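PDB 3GIP: N-acyl-D-glutamate deacylase from Bordetella bronchiseptica, which catalyses the zinc-dependent hydrolysis of N-acyl-D-glutamate, releasing the free D-amino acid and a carboxylate, as a member of the amidohydrolase superfamily. Local coordinates for residues Glu5-Lys10 with Gly30-Arg35; Met72-Pro77 with Gly116-Phe121; Thr186-Gln191 with His215-Arg220; Val277-Tyr282 with Phe355-Cys360; Ser307-Glu312 with Leu336-Ala341. All blocks are in the same frame, centred on the assembly; numbering follows the deposited sequence.

Interaction 1 of 5, residues Glu5-Lys10 with Gly30-Arg35; sequences EKLDFK and GVRDGR
The carbonyl oxygen of V31 is gripped by two successive backbone amides, D8 N at 2.8 Å and F9 N at 3.2 Å, and this double hold defines a classic beta bulge where the antiparallel strands 7-12 and 28-32 meet. Within the bulge V31 N returns a bond to F9 O, and the CB atoms of F9 and V31 touch on one face of the sheet, where F9 also meets W51 edge-to-face; the next pair, K10 with G30, is non-hydrogen-bonded. Elsewhere the work passes to side chains. R32 bends at chi3 (-60°), which brings its N-H groups to the E5 and K6 carbonyls; NH2 donates to E5 O at 2.8 Å and NE to K6 O at 3.3 Å, the latter acceptor lying in the guanidinium plane. L7 CD2 rests on one face of that group and E5 CB on the opposite face. The E5 carboxylate adds charge attraction alone, since OE2 stands well out of the guanidinium plane, 3.6 Å from R32 NE. D8 serves the type I' turn from R32 to R35, while its OD1 forms a salt bridge with R48. D8 OD2 takes D33 N in a nearly straight bond, 2.7 Å and 171°.

Interaction 2 of 5, residues Met72-Pro77 with Gly116-Phe121; sequences MFVEKP and GETPLF
E75, the last residue of the short helix 72-75, meets T118 in the loop that leads from strand 87-92 to helix 124-133, a helix-end to loop contact at the surface of the amidohydrolase domain. Direct hydrogen bonding comes first. E75 keeps CG anti to its carbonyl carbon (chi1 -70°) and extends from there, carrying the carboxylate across to the loop. The amide of T118 donates to E75 OE2 at 3.2 Å, reaching that oxygen from above the carboxylate plane rather than within it. The hydroxyl of the same threonine also appears to donate to OE2, but OG1 is modelled too close to the glutamate for its exact position to be trusted. Van der Waals contact is slight: V74 and T118 reach toward each other tip to tip in a loose approach. F73 packs on Y127 and L131 of helix 124-133, and F121 meets the Y127 ring too, so both segments touch the same aromatic residue. Water supplies the third kind of link. E75 OE1 accepts from a water at 2.6 Å, and that water in turn accepts from E117 N at 3.0 Å.

Interaction 3 of 5, residues Thr186-Gln191 with His215-Arg220; sequences TGLAYQ and HTSHIR. With ZN (zinc ion), chain F; ACY (acetic acid), chain C.
H215 meets T186 through the edge of its imidazole, NE2 lying 2.8 Å from the threonine OG1 in a hydrogen bond that either atom could donate; the ring also stacks with F184. One residue on, T216 O accepts the amide of T186 in the carbonyl plane. S217 then turns its OG to the same threonine hydroxyl, also at 2.8 Å, so T186 OG1 is held between imidazole and serine. A chi1 of 49° places that oxygen between the threonine's own backbone N and carbonyl carbon, facing both partners. H218 binds T186 O through its amide and L188 N through its carbonyl, while its ring leaves the opposite face. H218 ND1 binds the zinc ion at 2.0 Å, beside C95 and H248. The Y190 ring lies obliquely to the H218 ring, the two planes 56° apart, and Y190 OH donates to an acetate oxygen at 2.6 Å; that acetate binds zinc through both oxygens. R220 closes the segment with L188 CB over one face of its guanidinium and NH1 bonded to A194 O. A metal-binding histidine ending a parallel barrel strand, with the neighbouring loop bringing Y190 to the metal-bound acetate, is characteristic of the TIM-barrel active site of amidohydrolases.

Interaction 4 of 5, residues Val277-Tyr282 with Phe355-Cys360; sequences VALDIY and FQHPCC. With FMT (formic acid), chain D.
Parallel pairing of barrel strands 277-281 and 360-362 begins here, where the chain leaves helix 348-356 and turns into its strand: L279 N donates to C359 O at 3.1 Å from above the carbonyl plane, and C360 CA sends a CA-H...O contact to L279 O. The type I turn from H357 to C360 carries an internal bond, C359 N to H357 ND1 at 2.9 Å, and H357 NE2 bonds to D268. L279 CD2 lies 3.7 Å from H357 ND1, and its CG packs on C360 CB. C360 extends SG anti to its backbone N (chi1 -164°), bringing the sulfur against I281 CG1 and CG2, both at 3.8 Å. I281 CG1 also meets F355 CB, the two side chains crossing at about a right angle. D280 points away and accepts from H248 N, and Y282 OH donates to a formate oxygen at 2.6 Å. The chemistry therefore divides the segment: carbon and sulfur pack on the end of helix 348-356 and its turn, while D280 and Y282 face the pocket, consistent with second-shell and pocket places.

Interaction 5 of 5, residues Ser307-Glu312 with Leu336-Ala341; sequences STPHPE and LAPAGA
S307 extends its hydroxyl anti to the backbone N (chi1 170°), which lets OG donate to L336 O at 2.8 Å, in the carbonyl plane and on a lone pair. S307 OG also accepts from H310 N at 3.0 Å, an ST motif, so one serine both fastens the neighbouring chain and shapes its own loop. Beside it T308 N donates to P338 O at 3.0 Å in a bond that is almost straight, 168°. T308 holds OG1 anti to its carbonyl carbon (chi1 -58°), laying that oxygen 3.5 Å from P338 CG, on a proline ring that follows a cis peptide bond. P309 adds its CD and CG: CD lies 4.1 Å from P338 CD, and CG touches the carbonyl oxygens of L336 and A337. L336 turns CD2 back onto H310 CB at 3.7 Å. The histidine ring, tilted obliquely to that methyl, has its rotation restrained by ND1, which donates to E312 OE2 on the syn side of the carboxylate. The non-hydrogen-bonded antiparallel pair S307-A339 joins strand 303-307 to strand 339-343, the middle strand of a three-stranded antiparallel sheet, while L336 packs against L318, I321 and W325 of helix 318-325.

Interactions 3 and 4 belong to the catalytic barrel, their centres about 17 Å apart and their nearest atoms about 6 Å. Interaction 3 supplies the zinc ligand H218; from interaction 4, the D280 side chain lies about 8 Å from the zinc and holds the amide of H248, another ligand, while Y282 holds formate. Interaction 5 falls between the two segments of interaction 4 in sequence, and strand 339-343 leads on to helix 348-356, yet their centres are about 32 Å apart. It approaches interaction 2 more closely, with nearest atoms about 6 Å apart. Interaction 1 stands alone in a small separate sheet, its centre about 42 Å from that of interaction 3, across the centre of the chain.

Interaction 1 of 5, residues Glu5-Lys10 with Gly30-Arg35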
# COMPACT_ATOMS: atom_id res chain seq x y z
N GLU A 5 -5.30 16.88 34.26
CA GLU A 5 -3.90 16.72 33.78
C GLU A 5 -3.75 17.39 32.42
O GLU A 5 -4.57 17.19 31.53
CB GLU A 5 -3.55 15.24 33.68
CG GLU A 5 -2.06 14.96 33.47
CD GLU A 5 -1.75 13.48 33.39
OE1 GLU A 5 -2.22 12.72 34.27
OE2 GLU A 5 -1.03 13.07 32.46
N LYS A 6 -2.69 18.18 32.27
CA LYS A 6 -2.44 18.90 31.03
C LYS A 6 -2.37 17.98 29.82
O LYS A 6 -1.77 16.90 29.87
CB LYS A 6 -1.15 19.71 31.15
CG LYS A 6 -0.92 20.69 30.02
CD LYS A 6 0.25 21.61 30.35
CE LYS A 6 0.43 22.69 29.29
NZ LYS A 6 1.51 23.65 29.66
N LEU A 7 -2.98 18.41 28.72
CA LEU A 7 -2.97 17.65 27.48
C LEU A 7 -1.68 17.93 26.74
O LEU A 7 -1.12 19.02 26.84
CB LEU A 7 -4.15 18.06 26.59
CG LEU A 7 -5.57 17.68 27.02
CD1 LEU A 7 -6.58 18.39 26.13
CD2 LEU A 7 -5.74 16.18 26.94
N ASP A 8 -1.19 16.95 25.99
CA ASP A 8 0.04 17.13 25.23
C ASP A 8 -0.27 17.86 23.93
O ASP A 8 0.57 18.59 23.40
CB ASP A 8 0.69 15.78 24.93
CG ASP A 8 1.25 15.11 26.16
OD1 ASP A 8 1.93 15.80 26.94
OD2 ASP A 8 1.01 13.90 26.36
N PHE A 9 -1.49 17.66 23.43
CA PHE A 9 -1.91 18.29 22.19
C PHE A 9 -3.43 18.42 22.17
O PHE A 9 -4.14 17.62 22.78
CB PHE A 9 -1.48 17.42 21.00
CG PHE A 9 -0.83 18.19 19.88
CD1 PHE A 9 0.50 17.97 19.55
CD2 PHE A 9 -1.56 19.11 19.12
CE1 PHE A 9 1.10 18.64 18.49
CE2 PHE A 9 -0.97 19.79 18.06
CZ PHE A 9 0.37 19.56 17.74
N LYS A 10 -3.93 19.44 21.49
CA LYS A 10 -5.36 19.61 21.34
C LYS A 10 -5.60 20.26 19.99
O LYS A 10 -4.86 21.15 19.57
CB LYS A 10 -5.96 20.46 22.48
CG LYS A 10 -5.68 21.95 22.44
CD LYS A 10 -6.48 22.64 23.54
CE LYS A 10 -6.30 24.15 23.54
NZ LYS A 10 -7.13 24.80 24.59
N GLY A 30 -8.46 15.89 22.03
CA GLY A 30 -7.38 16.04 22.99
C GLY A 30 -6.45 14.85 22.97
O GLY A 30 -6.90 13.70 22.86
N VAL A 31 -5.15 15.10 23.08
CA VAL A 31 -4.16 14.04 23.06
C VAL A 31 -3.25 14.06 24.28
O VAL A 31 -2.84 15.12 24.75
CB VAL A 31 -3.27 14.14 21.80
CG1 VAL A 31 -2.20 13.05 21.81
CG2 VAL A 31 -4.13 14.01 20.55
N ARG A 32 -2.94 12.88 24.81
CA ARG A 32 -2.04 12.76 25.94
C ARG A 32 -1.37 11.40 25.93
O ARG A 32 -2.03 10.37 25.75
CB ARG A 32 -2.77 12.95 27.27
CG ARG A 32 -1.80 13.05 28.45
CD ARG A 32 -2.48 13.00 29.80
NE ARG A 32 -3.43 14.09 30.00
CZ ARG A 32 -4.75 13.93 30.02
NH1 ARG A 32 -5.27 12.73 29.84
NH2 ARG A 32 -5.54 14.98 30.21
N ASP A 33 -0.06 11.40 26.11
CA ASP A 33 0.72 10.17 26.12
C ASP A 33 0.55 9.35 24.84
O ASP A 33 0.52 8.12 24.88
CB ASP A 33 0.34 9.32 27.34
CG ASP A 33 0.56 10.06 28.65
OD1 ASP A 33 1.69 10.54 28.87
OD2 ASP A 33 -0.39 10.16 29.45
N GLY A 34 0.44 10.06 23.72
CA GLY A 34 0.31 9.42 22.43
C GLY A 34 -1.07 8.90 22.07
O GLY A 34 -1.27 8.41 20.96
N ARG A 35 -2.01 9.03 22.99
CA ARG A 35 -3.37 8.53 22.77
C ARG A 35 -4.40 9.64 22.76
O ARG A 35 -4.14 10.75 23.22
CB ARG A 35 -3.74 7.54 23.87
CG ARG A 35 -2.74 6.42 24.08
CD ARG A 35 -3.16 5.18 23.34
NE ARG A 35 -2.42 4.00 23.79
CZ ARG A 35 -2.76 2.75 23.48
NH1 ARG A 35 -3.83 2.52 22.73
NH2 ARG A 35 -2.03 1.74 23.92
O HOH W 1 1.23 12.73 23.22

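Interaction 2 of 5, residues Met72-Pro77 with Gly116-Phe121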
# COMPACT_ATOMS: atom_id res chain seq x y z
N MET A 72 12.76 1.95 2.98
CA MET A 72 12.88 3.40 3.02
C MET A 72 13.08 3.98 4.42
O MET A 72 13.55 5.11 4.56
CB MET A 72 11.66 4.05 2.37
CG MET A 72 11.50 3.69 0.91
SD MET A 72 12.94 4.16 -0.07
CE MET A 72 13.76 2.60 -0.22
N PHE A 73 12.71 3.23 5.44
CA PHE A 73 12.85 3.71 6.80
C PHE A 73 14.32 3.87 7.16
O PHE A 73 14.67 4.56 8.11
CB PHE A 73 12.12 2.75 7.75
CG PHE A 73 10.70 2.48 7.32
CD1 PHE A 73 9.75 3.50 7.30
CD2 PHE A 73 10.33 1.22 6.86
CE1 PHE A 73 8.46 3.28 6.82
CE2 PHE A 73 9.03 0.98 6.38
CZ PHE A 73 8.10 2.01 6.36
N VAL A 74 15.19 3.23 6.38
CA VAL A 74 16.63 3.34 6.60
C VAL A 74 17.25 4.16 5.47
O VAL A 74 18.16 4.96 5.70
CB VAL A 74 17.31 1.94 6.66
CG1 VAL A 74 17.14 1.20 5.34
CG2 VAL A 74 18.78 2.10 7.01
N GLU A 75 16.75 3.99 4.25
CA GLU A 75 17.27 4.70 3.09
C GLU A 75 16.85 6.17 2.97
O GLU A 75 17.69 7.05 2.77
CB GLU A 75 16.87 3.97 1.80
CG GLU A 75 17.58 2.65 1.59
CD GLU A 75 17.38 2.09 0.20
OE1 GLU A 75 17.45 2.88 -0.77
OE2 GLU A 75 17.16 0.87 0.06
N LYS A 76 15.55 6.44 3.09
CA LYS A 76 15.01 7.79 2.98
C LYS A 76 14.02 7.98 4.13
O LYS A 76 12.82 8.07 3.91
CB LYS A 76 14.28 7.96 1.64
CG LYS A 76 15.08 7.50 0.44
CD LYS A 76 14.31 7.73 -0.85
CE LYS A 76 15.12 7.27 -2.06
NZ LYS A 76 14.38 7.52 -3.34
N PRO A 77 14.53 8.06 5.36
CA PRO A 77 13.74 8.22 6.59
C PRO A 77 12.65 9.30 6.69
O PRO A 77 11.76 9.18 7.52
CB PRO A 77 14.80 8.39 7.67
CG PRO A 77 15.94 9.03 6.93
CD PRO A 77 15.97 8.23 5.65
N GLY A 116 14.33 -1.59 -3.49
CA GLY A 116 15.50 -0.74 -3.40
C GLY A 116 16.80 -1.52 -3.41
O GLY A 116 16.80 -2.72 -3.66
N GLU A 117 17.91 -0.83 -3.14
CA GLU A 117 19.23 -1.46 -3.15
C GLU A 117 19.73 -1.97 -1.79
O GLU A 117 20.63 -2.80 -1.74
CB GLU A 117 20.27 -0.48 -3.71
CG GLU A 117 20.04 -0.12 -5.17
CD GLU A 117 20.34 -1.27 -6.12
OE1 GLU A 117 20.09 -1.13 -7.33
OE2 GLU A 117 20.85 -2.31 -5.65
N THR A 118 19.15 -1.47 -0.71
CA THR A 118 19.56 -1.90 0.63
C THR A 118 19.49 -3.42 0.77
O THR A 118 18.47 -4.03 0.46
CB THR A 118 18.67 -1.27 1.72
OG1 THR A 118 18.84 0.15 1.72
CG2 THR A 118 19.03 -1.82 3.09
N PRO A 119 20.58 -4.04 1.24
CA PRO A 119 20.59 -5.50 1.41
C PRO A 119 19.44 -5.91 2.32
O PRO A 119 19.21 -5.29 3.36
CB PRO A 119 21.95 -5.75 2.04
CG PRO A 119 22.80 -4.69 1.42
CD PRO A 119 21.91 -3.48 1.51
N LEU A 120 18.71 -6.95 1.93
CA LEU A 120 17.58 -7.41 2.72
C LEU A 120 17.99 -7.94 4.09
O LEU A 120 19.13 -8.33 4.31
CB LEU A 120 16.81 -8.49 1.95
CG LEU A 120 16.19 -7.98 0.64
CD1 LEU A 120 15.35 -9.08 -0.00
CD2 LEU A 120 15.33 -6.76 0.93
N PHE A 121 17.03 -7.93 5.02
CA PHE A 121 17.25 -8.40 6.38
C PHE A 121 17.12 -9.91 6.47
O PHE A 121 16.36 -10.52 5.72
CB PHE A 121 16.26 -7.72 7.32
CG PHE A 121 16.52 -6.25 7.52
CD1 PHE A 121 17.40 -5.82 8.51
CD2 PHE A 121 15.92 -5.31 6.70
CE1 PHE A 121 17.68 -4.46 8.67
CE2 PHE A 121 16.19 -3.95 6.86
CZ PHE A 121 17.07 -3.52 7.85
O HOH W 2 17.61 2.19 -3.23

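Interaction 3 of 5, residues Thr186-Gln191 with His215-Arg220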
# COMPACT_ATOMS: atom_id res chain seq x y z
N THR A 186 1.56 -12.30 -2.13
CA THR A 186 2.00 -13.02 -3.31
C THR A 186 2.09 -12.06 -4.49
O THR A 186 1.41 -11.03 -4.52
CB THR A 186 1.04 -14.18 -3.69
OG1 THR A 186 -0.32 -13.71 -3.70
CG2 THR A 186 1.17 -15.32 -2.69
N GLY A 187 2.95 -12.40 -5.44
CA GLY A 187 3.13 -11.62 -6.65
C GLY A 187 3.10 -12.66 -7.75
O GLY A 187 4.13 -12.98 -8.35
N LEU A 188 1.91 -13.20 -8.00
CA LEU A 188 1.74 -14.27 -8.98
C LEU A 188 2.02 -13.89 -10.43
O LEU A 188 2.16 -14.77 -11.28
CB LEU A 188 0.35 -14.88 -8.82
CG LEU A 188 0.04 -15.35 -7.39
CD1 LEU A 188 -1.31 -16.05 -7.36
CD2 LEU A 188 1.14 -16.28 -6.89
N ALA A 189 2.12 -12.60 -10.70
CA ALA A 189 2.40 -12.12 -12.05
C ALA A 189 3.91 -12.01 -12.24
O ALA A 189 4.38 -11.72 -13.34
CB ALA A 189 1.74 -10.76 -12.28
N TYR A 190 4.67 -12.23 -11.16
CA TYR A 190 6.12 -12.12 -11.19
C TYR A 190 6.86 -13.42 -10.87
O TYR A 190 6.30 -14.34 -10.27
CB TYR A 190 6.60 -11.09 -10.17
CG TYR A 190 6.00 -9.72 -10.29
CD1 TYR A 190 6.11 -8.99 -11.47
CD2 TYR A 190 5.35 -9.12 -9.20
CE1 TYR A 190 5.61 -7.70 -11.56
CE2 TYR A 190 4.84 -7.84 -9.29
CZ TYR A 190 4.98 -7.13 -10.47
OH TYR A 190 4.48 -5.85 -10.56
N GLN A 191 8.12 -13.46 -11.26
CA GLN A 191 8.97 -14.61 -10.95
C GLN A 191 9.52 -14.28 -9.57
O GLN A 191 9.78 -13.12 -9.26
CB GLN A 191 10.11 -14.72 -11.95
CG GLN A 191 9.68 -15.15 -13.34
CD GLN A 191 8.99 -16.49 -13.33
OE1 GLN A 191 9.52 -17.48 -12.82
NE2 GLN A 191 7.79 -16.54 -13.90
N HIS A 215 -3.59 -12.92 3.57
CA HIS A 215 -2.95 -13.30 2.32
C HIS A 215 -3.35 -12.14 1.43
O HIS A 215 -4.53 -11.99 1.11
CB HIS A 215 -3.52 -14.56 1.67
CG HIS A 215 -3.04 -14.76 0.26
ND1 HIS A 215 -3.76 -15.46 -0.69
CD2 HIS A 215 -1.92 -14.33 -0.36
CE1 HIS A 215 -3.10 -15.44 -1.83
NE2 HIS A 215 -1.97 -14.77 -1.66
N THR A 216 -2.40 -11.28 1.08
CA THR A 216 -2.69 -10.17 0.18
C THR A 216 -2.09 -10.62 -1.14
O THR A 216 -1.06 -11.30 -1.16
CB THR A 216 -2.05 -8.85 0.64
OG1 THR A 216 -0.63 -8.94 0.57
CG2 THR A 216 -2.47 -8.54 2.08
N SER A 217 -2.71 -10.27 -2.26
CA SER A 217 -2.19 -10.75 -3.53
C SER A 217 -2.21 -9.85 -4.75
O SER A 217 -3.22 -9.21 -5.06
CB SER A 217 -2.91 -12.06 -3.89
OG SER A 217 -2.46 -12.57 -5.14
N HIS A 218 -1.07 -9.81 -5.42
CA HIS A 218 -0.95 -9.13 -6.69
C HIS A 218 -1.21 -10.39 -7.50
O HIS A 218 -0.35 -11.27 -7.61
CB HIS A 218 0.47 -8.60 -6.92
CG HIS A 218 0.71 -8.09 -8.30
ND1 HIS A 218 1.40 -6.92 -8.56
CD2 HIS A 218 0.37 -8.60 -9.51
CE1 HIS A 218 1.47 -6.74 -9.87
NE2 HIS A 218 0.85 -7.74 -10.47
N ILE A 219 -2.43 -10.51 -8.02
CA ILE A 219 -2.83 -11.71 -8.74
C ILE A 219 -2.04 -12.09 -10.00
O ILE A 219 -1.27 -11.29 -10.54
CB ILE A 219 -4.36 -11.68 -9.01
CG1 ILE A 219 -4.72 -10.52 -9.95
CG2 ILE A 219 -5.09 -11.49 -7.68
CD1 ILE A 219 -6.21 -10.40 -10.19
N ARG A 220 -2.24 -13.32 -10.45
CA ARG A 220 -1.50 -13.87 -11.59
C ARG A 220 -1.51 -13.04 -12.86
O ARG A 220 -0.47 -12.89 -13.52
CB ARG A 220 -1.99 -15.29 -11.88
CG ARG A 220 -1.08 -16.07 -12.83
CD ARG A 220 -1.48 -17.54 -12.86
NE ARG A 220 -1.32 -18.18 -11.56
CZ ARG A 220 -0.17 -18.67 -11.10
NH1 ARG A 220 0.93 -18.59 -11.84
NH2 ARG A 220 -0.12 -19.22 -9.89
ZN ZN F . 1.68 -5.41 -7.27
C ACY C . 3.38 -3.57 -8.14
O ACY C . 3.49 -4.73 -8.47
OXT ACY C . 2.33 -3.17 -7.42
CH3 ACY C . 4.43 -2.57 -8.55

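Interaction 4 of 5, residues Val277-Tyr282 with Phe355-Cys360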
# COMPACT_ATOMS: atom_id res chain seq x y z
N VAL A 277 -12.89 -11.02 2.58
CA VAL A 277 -12.20 -10.56 1.39
C VAL A 277 -12.33 -9.05 1.24
O VAL A 277 -13.41 -8.49 1.42
CB VAL A 277 -12.75 -11.24 0.11
CG1 VAL A 277 -14.22 -10.90 -0.08
CG2 VAL A 277 -11.94 -10.82 -1.10
N ALA A 278 -11.21 -8.41 0.93
CA ALA A 278 -11.20 -6.97 0.73
C ALA A 278 -10.30 -6.69 -0.47
O ALA A 278 -9.75 -7.61 -1.07
CB ALA A 278 -10.67 -6.26 1.97
N LEU A 279 -10.16 -5.42 -0.83
CA LEU A 279 -9.32 -5.05 -1.96
C LEU A 279 -8.88 -3.61 -1.80
O LEU A 279 -9.29 -2.92 -0.86
CB LEU A 279 -10.09 -5.21 -3.28
CG LEU A 279 -11.35 -4.35 -3.46
CD1 LEU A 279 -11.61 -4.16 -4.95
CD2 LEU A 279 -12.55 -4.99 -2.79
N ASP A 280 -8.04 -3.15 -2.72
CA ASP A 280 -7.60 -1.77 -2.68
C ASP A 280 -7.23 -1.29 -4.08
O ASP A 280 -6.98 -2.09 -4.98
CB ASP A 280 -6.42 -1.58 -1.70
CG ASP A 280 -5.25 -2.52 -1.98
OD1 ASP A 280 -4.52 -2.31 -2.96
OD2 ASP A 280 -5.07 -3.48 -1.19
N ILE A 281 -7.24 0.02 -4.25
CA ILE A 281 -6.89 0.64 -5.52
C ILE A 281 -6.16 1.95 -5.27
O ILE A 281 -6.15 2.48 -4.15
CB ILE A 281 -8.15 1.00 -6.38
CG1 ILE A 281 -9.05 1.99 -5.64
CG2 ILE A 281 -8.92 -0.24 -6.75
CD1 ILE A 281 -8.73 3.47 -5.87
N TYR A 282 -5.52 2.45 -6.32
CA TYR A 282 -4.90 3.77 -6.30
C TYR A 282 -5.76 4.46 -7.36
O TYR A 282 -6.19 3.83 -8.33
CB TYR A 282 -3.40 3.74 -6.65
CG TYR A 282 -3.00 2.85 -7.80
CD1 TYR A 282 -3.21 3.24 -9.12
CD2 TYR A 282 -2.40 1.62 -7.56
CE1 TYR A 282 -2.82 2.43 -10.18
CE2 TYR A 282 -2.01 0.79 -8.60
CZ TYR A 282 -2.22 1.20 -9.91
OH TYR A 282 -1.84 0.39 -10.95
N PHE A 355 -13.42 1.32 -6.72
CA PHE A 355 -13.25 2.02 -5.45
C PHE A 355 -14.57 2.07 -4.68
O PHE A 355 -14.57 2.03 -3.45
CB PHE A 355 -12.74 3.44 -5.67
CG PHE A 355 -12.64 4.25 -4.41
CD1 PHE A 355 -11.87 3.78 -3.34
CD2 PHE A 355 -13.35 5.43 -4.26
CE1 PHE A 355 -11.82 4.50 -2.14
CE2 PHE A 355 -13.30 6.15 -3.06
CZ PHE A 355 -12.53 5.68 -2.00
N GLN A 356 -15.68 2.15 -5.40
CA GLN A 356 -16.98 2.21 -4.74
C GLN A 356 -17.36 0.92 -4.04
O GLN A 356 -18.26 0.91 -3.20
CB GLN A 356 -18.06 2.60 -5.75
CG GLN A 356 -17.98 4.05 -6.17
CD GLN A 356 -19.07 4.43 -7.15
OE1 GLN A 356 -19.20 3.84 -8.22
NE2 GLN A 356 -19.86 5.44 -6.79
N HIS A 357 -16.70 -0.19 -4.38
CA HIS A 357 -17.03 -1.45 -3.73
C HIS A 357 -16.87 -1.27 -2.22
O HIS A 357 -15.88 -0.69 -1.76
CB HIS A 357 -16.12 -2.57 -4.23
CG HIS A 357 -16.50 -3.92 -3.70
ND1 HIS A 357 -16.21 -4.31 -2.41
CD2 HIS A 357 -17.20 -4.93 -4.26
CE1 HIS A 357 -16.72 -5.51 -2.20
NE2 HIS A 357 -17.33 -5.91 -3.30
N PRO A 358 -17.83 -1.77 -1.43
CA PRO A 358 -17.81 -1.65 0.03
C PRO A 358 -16.54 -2.09 0.75
O PRO A 358 -16.25 -1.59 1.84
CB PRO A 358 -19.02 -2.49 0.46
CG PRO A 358 -19.97 -2.32 -0.69
CD PRO A 358 -19.05 -2.48 -1.88
N CYS A 359 -15.78 -3.01 0.16
CA CYS A 359 -14.57 -3.48 0.82
C CYS A 359 -13.29 -2.94 0.19
O CYS A 359 -12.21 -3.48 0.42
CB CYS A 359 -14.52 -5.00 0.81
SG CYS A 359 -15.92 -5.76 1.67
N CYS A 360 -13.40 -1.86 -0.57
CA CYS A 360 -12.22 -1.30 -1.22
C CYS A 360 -11.53 -0.22 -0.40
O CYS A 360 -12.12 0.80 -0.04
CB CYS A 360 -12.57 -0.72 -2.60
SG CYS A 360 -11.11 -0.43 -3.62
C FMT D . 0.58 -1.86 -10.38
O1 FMT D . 1.22 -0.85 -10.53
O2 FMT D . -0.74 -1.79 -10.20

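Interaction 5 of 5, residues Ser307-Glu312 with Leu336-Ala341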
# COMPACT_ATOMS: atom_id res chain seq x y z
N SER A 307 15.91 3.28 -15.46
CA SER A 307 16.67 2.31 -16.25
C SER A 307 18.11 2.35 -15.78
O SER A 307 18.76 3.40 -15.82
CB SER A 307 16.63 2.63 -17.75
OG SER A 307 17.55 1.81 -18.46
N THR A 308 18.62 1.22 -15.32
CA THR A 308 20.00 1.19 -14.84
C THR A 308 21.02 1.45 -15.95
O THR A 308 21.91 2.27 -15.78
CB THR A 308 20.30 -0.15 -14.13
OG1 THR A 308 19.38 -0.33 -13.05
CG2 THR A 308 21.71 -0.15 -13.58
N PRO A 309 20.89 0.76 -17.10
CA PRO A 309 21.86 1.01 -18.17
C PRO A 309 21.64 2.33 -18.91
O PRO A 309 22.58 2.94 -19.40
CB PRO A 309 21.69 -0.20 -19.07
CG PRO A 309 20.22 -0.51 -18.93
CD PRO A 309 20.02 -0.38 -17.43
N HIS A 310 20.39 2.77 -18.97
CA HIS A 310 20.06 4.01 -19.68
C HIS A 310 19.24 4.97 -18.83
O HIS A 310 18.07 5.25 -19.13
CB HIS A 310 19.32 3.67 -20.97
CG HIS A 310 20.19 2.98 -21.98
ND1 HIS A 310 21.13 3.66 -22.73
CD2 HIS A 310 20.31 1.67 -22.30
CE1 HIS A 310 21.79 2.79 -23.48
NE2 HIS A 310 21.32 1.58 -23.24
N PRO A 311 19.85 5.52 -17.77
CA PRO A 311 19.16 6.45 -16.88
C PRO A 311 18.66 7.72 -17.57
O PRO A 311 17.78 8.41 -17.06
CB PRO A 311 20.20 6.73 -15.80
CG PRO A 311 21.50 6.59 -16.55
CD PRO A 311 21.26 5.36 -17.37
N GLU A 312 19.21 8.01 -18.75
CA GLU A 312 18.79 9.19 -19.49
C GLU A 312 17.38 9.02 -20.03
O GLU A 312 16.68 10.00 -20.31
CB GLU A 312 19.75 9.45 -20.67
CG GLU A 312 19.61 8.46 -21.84
CD GLU A 312 20.37 7.15 -21.65
OE1 GLU A 312 20.76 6.84 -20.51
OE2 GLU A 312 20.57 6.43 -22.65
N LEU A 336 17.08 -1.70 -22.29
CA LEU A 336 16.83 -0.82 -21.15
C LEU A 336 16.87 -1.55 -19.82
O LEU A 336 17.02 -0.93 -18.77
CB LEU A 336 15.46 -0.16 -21.30
CG LEU A 336 15.32 0.92 -22.38
CD1 LEU A 336 13.85 1.20 -22.64
CD2 LEU A 336 16.05 2.18 -21.93
N ALA A 337 16.76 -2.88 -19.86
CA ALA A 337 16.75 -3.69 -18.65
C ALA A 337 18.05 -3.66 -17.85
O ALA A 337 19.15 -3.67 -18.42
CB ALA A 337 16.39 -5.13 -19.00
N PRO A 338 17.94 -3.61 -16.51
CA PRO A 338 16.67 -3.56 -15.77
C PRO A 338 16.08 -2.16 -15.75
O PRO A 338 16.81 -1.17 -15.64
CB PRO A 338 17.07 -4.03 -14.37
CG PRO A 338 18.47 -3.54 -14.25
CD PRO A 338 19.06 -3.87 -15.60
N ALA A 339 14.76 -2.08 -15.85
CA ALA A 339 14.08 -0.79 -15.87
C ALA A 339 12.66 -0.90 -15.35
O ALA A 339 12.19 -1.99 -15.01
CB ALA A 339 14.06 -0.24 -17.29
N GLY A 340 11.99 0.24 -15.28
CA GLY A 340 10.61 0.28 -14.82
C GLY A 340 9.83 1.13 -15.79
O GLY A 340 10.42 1.87 -16.58
N ALA A 341 8.50 1.03 -15.74
CA ALA A 341 7.66 1.82 -16.64
C ALA A 341 6.26 2.02 -16.11
O ALA A 341 5.83 1.37 -15.15
CB ALA A 341 7.59 1.13 -18.00